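Local coordinates for protein malate dehydrogenase (Porphyromonas gingivalis, PDB 3FI9) that probably catalyses the NAD-dependent interconversion of malate and oxaloacetate, at residues Thr67-Ile70 against Lys71-Leu74; Thr201-Ile204 against Gly205-Lys208. All coordinates share one frame; numbering follows the deposited sequence.

Interaction 1 (Thr67-Ile70 against Lys71-Leu74); sequences TSDI and KEAL
Asp69 and Glu72 lie across each other nearly at a right angle at the N-cap of the short helix 70-74, which follows strand 65-67 in the Rossmann-type NAD-binding domain. The carboxylate of Asp69 reaches forward because CG stands anti to the backbone N (chi1 -176°), and OD2 uses its anti lone pair to accept from Glu72 N at 2.9 Å. A short acidic side chain suits this place: it caps a first-turn N-H and would be favoured by the positive end of the helix dipole. The extended chain of Glu72 runs back to Thr67, whose OG1 donates to Glu72 OE1 at 2.8 Å, on the anti side and 22° out of the carboxylate plane. That hydroxyl also accepts from Asp69 N, an ST turn, so it joins the strand end to the carboxylate of Glu72 and to the backbone N-H of Asp69. The methyl CG2 of Thr67 packs on Ala73 CB at 3.6 Å; the small, buried Ala73 fits there and touches Tyr40 of strand 37-40. Further round, Ile70 and Leu74 meet obliquely one turn apart and both touch Asp111 of helix 94-115. Ala73 N bonds to Asp69 O, and Ile70 CD1 rests 3.8 Å from Leu74 CG.

Interaction 2 (Thr201-Ile204 against Gly205-Lys208); sequences TDLI and GTDK
Thr206 closes a type II beta turn on Leu203 with both its backbone and its side chain, and Gly205 and Thr206 together form a G1 beta bulge facing Leu209. The turn lies in the loop between strand 198-199 and helix 211-222 of the C-terminal domain. From CB, 3.4 Å from Leu203 O, the Thr206 side chain divides. OG1 of Thr206 stands between its own backbone N and carbonyl carbon (chi1 61°), which turns the hydroxyl back to donate to Leu203 O at 2.5 Å, a doubtfully short length. Leu203 O also accepts from Thr206 N at 3.1 Å, the donor lying 37° out of the carbonyl plane, so backbone and side chain of one residue both reach the same oxygen. OG1 in turn accepts a weak bond from Lys208 N. The other branch, CG2 of Thr206, lies 3.6 Å from Asp202 O. Gly205 suits the third turn position because its positive phi of 84° would press a CB against Ile204 O. Lys208, bent at chi2 and chi3, crosses the end of the Leu203 side chain obliquely; both side chains also touch Phe166 of helix 153-166. There the methyl Leu203 CD2 meets Lys208 CE at 3.7 Å.

Interactions 1 and 2 are both local, each folding a continuous run of chain back on itself, but they lie on opposite sides of the chain's centre, about 42 Å apart at their nearest atoms. Interaction 1 is partly buried and joins a strand end to a helix start in the NAD-binding domain, with the side chain of Thr67 about 9 Å from that of Asp41, a predicted cofactor-binding residue. Interaction 2 is a surface turn in the C-terminal domain, away from the annotated sites. Threonine hydroxyls serve both, yet their acceptors differ: a carboxylate at the helix start, a backbone carbonyl at the turn. The apolar contacts differ too: isoleucine on leucine in the first, a leucine methyl on a lysine methylene in the second.

Interaction 1 (Thr67-Ile70 against Lys71-Leu74)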
ATOM      1  N   THR A  67      -1.790 -14.241 -13.649  1.00 20.91           N
ATOM      2  CA  THR A  67      -1.728 -15.606 -14.127  1.00 20.51           C
ATOM      3  C   THR A  67      -1.090 -16.531 -13.097  1.00 21.17           C
ATOM      4  O   THR A  67      -0.235 -16.107 -12.283  1.00 19.77           O
ATOM      5  CB  THR A  67      -0.953 -15.685 -15.505  1.00 20.31           C
ATOM      6  OG1 THR A  67      -0.921 -17.041 -15.966  1.00 23.04           O
ATOM      7  CG2 THR A  67       0.497 -15.221 -15.365  1.00 19.74           C
ATOM      8  N   SER A  68      -1.519 -17.796 -13.122  1.00 21.60           N
ATOM      9  CA  SER A  68      -0.863 -18.864 -12.343  1.00 22.04           C
ATOM     10  C   SER A  68       0.024 -19.772 -13.195  1.00 22.58           C
ATOM     11  O   SER A  68       0.471 -20.829 -12.716  1.00 22.66           O
ATOM     12  CB  SER A  68      -1.886 -19.723 -11.610  1.00 21.78           C
ATOM     13  OG  SER A  68      -2.608 -18.921 -10.717  1.00 22.37           O
ATOM     14  N   ASP A  69       0.280 -19.344 -14.427  1.00 22.41           N
ATOM     15  CA  ASP A  69       1.137 -20.052 -15.378  1.00 23.62           C
ATOM     16  C   ASP A  69       2.458 -19.313 -15.473  1.00 24.00           C
ATOM     17  O   ASP A  69       2.520 -18.165 -15.946  1.00 24.15           O
ATOM     18  CB  ASP A  69       0.509 -20.104 -16.779  1.00 24.10           C
ATOM     19  CG  ASP A  69       1.362 -20.933 -17.778  1.00 26.70           C
ATOM     20  OD1 ASP A  69       1.157 -22.161 -17.894  1.00 32.69           O
ATOM     21  OD2 ASP A  69       2.295 -20.399 -18.377  1.00 26.52           O
ATOM     22  N   ILE A  70       3.524 -19.968 -15.030  1.00 24.51           N
ATOM     23  CA  ILE A  70       4.802 -19.294 -14.989  1.00 25.35           C
ATOM     24  C   ILE A  70       5.334 -18.894 -16.353  1.00 24.08           C
ATOM     25  O   ILE A  70       5.955 -17.883 -16.458  1.00 23.09           O
ATOM     26  CB  ILE A  70       5.867 -20.092 -14.201  1.00 26.12           C
ATOM     27  CG1 ILE A  70       7.110 -19.216 -14.033  1.00 26.59           C
ATOM     28  CG2 ILE A  70       6.153 -21.454 -14.836  1.00 26.88           C
ATOM     29  CD1 ILE A  70       6.905 -18.176 -12.902  1.00 29.40           C
ATOM     30  N   LYS A  71       5.116 -19.705 -17.396  1.00 23.82           N
ATOM     31  CA  LYS A  71       5.565 -19.322 -18.723  1.00 23.79           C
ATOM     32  C   LYS A  71       4.910 -18.015 -19.141  1.00 23.30           C
ATOM     33  O   LYS A  71       5.560 -17.135 -19.669  1.00 22.97           O
ATOM     34  CB  LYS A  71       5.263 -20.394 -19.796  1.00 24.54           C
ATOM     35  CG  LYS A  71       5.953 -20.042 -21.145  1.00 26.24           C
ATOM     36  CD  LYS A  71       5.621 -21.019 -22.298  1.00 27.81           C
ATOM     37  CE  LYS A  71       6.442 -20.639 -23.539  1.00 31.21           C
ATOM     38  NZ  LYS A  71       6.403 -21.738 -24.555  1.00 35.11           N
ATOM     39  N   GLU A  72       3.612 -17.901 -18.911  1.00 23.67           N
ATOM     40  CA  GLU A  72       2.899 -16.680 -19.297  1.00 23.84           C
ATOM     41  C   GLU A  72       3.419 -15.445 -18.562  1.00 22.45           C
ATOM     42  O   GLU A  72       3.634 -14.383 -19.166  1.00 23.41           O
ATOM     43  CB  GLU A  72       1.410 -16.860 -19.003  1.00 25.01           C
ATOM     44  CG  GLU A  72       0.732 -17.740 -20.024  1.00 29.65           C
ATOM     45  CD  GLU A  72      -0.748 -17.870 -19.757  1.00 35.73           C
ATOM     46  OE1 GLU A  72      -1.199 -17.383 -18.690  1.00 37.10           O
ATOM     47  OE2 GLU A  72      -1.446 -18.458 -20.615  1.00 37.83           O
ATOM     48  N   ALA A  73       3.652 -15.623 -17.274  1.00 21.27           N
ATOM     49  CA  ALA A  73       4.109 -14.570 -16.350  1.00 21.52           C
ATOM     50  C   ALA A  73       5.512 -14.084 -16.697  1.00 21.73           C
ATOM     51  O   ALA A  73       5.793 -12.886 -16.670  1.00 20.72           O
ATOM     52  CB  ALA A  73       4.081 -15.107 -14.914  1.00 20.17           C
ATOM     53  N   LEU A  74       6.418 -15.020 -16.979  1.00 22.27           N
ATOM     54  CA  LEU A  74       7.803 -14.605 -17.287  1.00 22.52           C
ATOM     55  C   LEU A  74       8.041 -14.218 -18.749  1.00 22.06           C
ATOM     56  O   LEU A  74       9.008 -13.530 -19.083  1.00 22.46           O
ATOM     57  CB  LEU A  74       8.790 -15.675 -16.808  1.00 22.24           C
ATOM     58  CG  LEU A  74       8.832 -15.874 -15.286  1.00 23.72           C
ATOM     59  CD1 LEU A  74       9.983 -16.759 -14.901  1.00 20.79           C
ATOM     60  CD2 LEU A  74       8.952 -14.525 -14.600  1.00 25.64           C
TER

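Interaction 2 (Thr201-Ile204 against Gly205-Lys208)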
ATOM      1  N   THR A 201      29.209   7.434  16.718  1.00 22.76           N
ATOM      2  CA  THR A 201      30.260   6.815  17.529  1.00 25.16           C
ATOM      3  C   THR A 201      30.747   7.780  18.616  1.00 26.30           C
ATOM      4  O   THR A 201      31.384   7.348  19.571  1.00 27.52           O
ATOM      5  CB  THR A 201      31.444   6.318  16.682  1.00 25.76           C
ATOM      6  OG1 THR A 201      31.825   7.345  15.783  1.00 24.73           O
ATOM      7  CG2 THR A 201      31.061   5.089  15.848  1.00 25.63           C
ATOM      8  N   ASP A 202      30.387   9.058  18.503  1.00 25.99           N
ATOM      9  CA  ASP A 202      30.613  10.020  19.578  1.00 27.08           C
ATOM     10  C   ASP A 202      29.556   9.931  20.664  1.00 26.78           C
ATOM     11  O   ASP A 202      29.706  10.522  21.723  1.00 27.09           O
ATOM     12  CB  ASP A 202      30.622  11.456  19.053  1.00 27.35           C
ATOM     13  CG  ASP A 202      31.846  11.771  18.205  1.00 31.42           C
ATOM     14  OD1 ASP A 202      32.752  10.926  18.118  1.00 33.33           O
ATOM     15  OD2 ASP A 202      31.895  12.869  17.614  1.00 33.64           O
ATOM     16  N   LEU A 203      28.458   9.224  20.399  1.00 26.20           N
ATOM     17  CA  LEU A 203      27.368   9.188  21.370  1.00 24.99           C
ATOM     18  C   LEU A 203      27.309   7.880  22.109  1.00 24.50           C
ATOM     19  O   LEU A 203      26.929   7.861  23.270  1.00 23.81           O
ATOM     20  CB  LEU A 203      26.004   9.482  20.725  1.00 24.10           C
ATOM     21  CG  LEU A 203      25.799  10.927  20.258  1.00 23.26           C
ATOM     22  CD1 LEU A 203      24.622  11.021  19.258  1.00 20.31           C
ATOM     23  CD2 LEU A 203      25.596  11.865  21.439  1.00 24.73           C
ATOM     24  N   ILE A 204      27.681   6.789  21.439  1.00 25.11           N
ATOM     25  CA  ILE A 204      27.645   5.458  22.071  1.00 26.16           C
ATOM     26  C   ILE A 204      28.590   5.384  23.276  1.00 27.73           C
ATOM     27  O   ILE A 204      29.767   5.718  23.163  1.00 27.69           O
ATOM     28  CB  ILE A 204      28.000   4.347  21.045  1.00 25.63           C
ATOM     29  CG1 ILE A 204      26.832   4.128  20.068  1.00 26.78           C
ATOM     30  CG2 ILE A 204      28.286   3.043  21.733  1.00 25.05           C
ATOM     31  CD1 ILE A 204      27.210   3.294  18.827  1.00 27.12           C
ATOM     32  N   GLY A 205      28.075   4.941  24.424  1.00 29.49           N
ATOM     33  CA  GLY A 205      28.877   4.865  25.650  1.00 31.59           C
ATOM     34  C   GLY A 205      28.960   6.168  26.434  1.00 33.24           C
ATOM     35  O   GLY A 205      29.803   6.298  27.316  1.00 34.06           O
ATOM     36  N   THR A 206      28.114   7.145  26.094  1.00 33.45           N
ATOM     37  CA  THR A 206      27.989   8.378  26.861  1.00 33.68           C
ATOM     38  C   THR A 206      26.662   8.371  27.601  1.00 34.49           C
ATOM     39  O   THR A 206      25.848   7.442  27.426  1.00 34.06           O
ATOM     40  CB  THR A 206      28.022   9.636  25.940  1.00 34.82           C
ATOM     41  OG1 THR A 206      26.920   9.605  25.014  1.00 31.99           O
ATOM     42  CG2 THR A 206      29.360   9.716  25.164  1.00 34.24           C
ATOM     43  N   ASP A 207      26.416   9.407  28.402  1.00 34.22           N
ATOM     44  CA  ASP A 207      25.149   9.525  29.129  1.00 34.72           C
ATOM     45  C   ASP A 207      23.924   9.578  28.205  1.00 33.85           C
ATOM     46  O   ASP A 207      22.804   9.337  28.645  1.00 34.26           O
ATOM     47  CB  ASP A 207      25.143  10.779  29.997  1.00 35.71           C
ATOM     48  CG  ASP A 207      25.437  12.059  29.194  1.00 39.56           C
ATOM     49  OD1 ASP A 207      26.127  11.999  28.149  1.00 44.83           O
ATOM     50  OD2 ASP A 207      24.985  13.148  29.611  1.00 45.29           O
ATOM     51  N   LYS A 208      24.134   9.920  26.944  1.00 33.10           N
ATOM     52  CA  LYS A 208      23.032  10.039  25.982  1.00 32.06           C
ATOM     53  C   LYS A 208      22.660   8.705  25.327  1.00 30.82           C
ATOM     54  O   LYS A 208      21.578   8.556  24.741  1.00 29.88           O
ATOM     55  CB  LYS A 208      23.385  11.051  24.908  1.00 33.47           C
ATOM     56  CG  LYS A 208      22.877  12.444  25.210  1.00 35.97           C
ATOM     57  CD  LYS A 208      24.007  13.394  25.472  1.00 40.34           C
ATOM     58  CE  LYS A 208      24.453  14.038  24.172  1.00 42.43           C
ATOM     59  NZ  LYS A 208      25.647  14.916  24.369  1.00 46.09           N
TER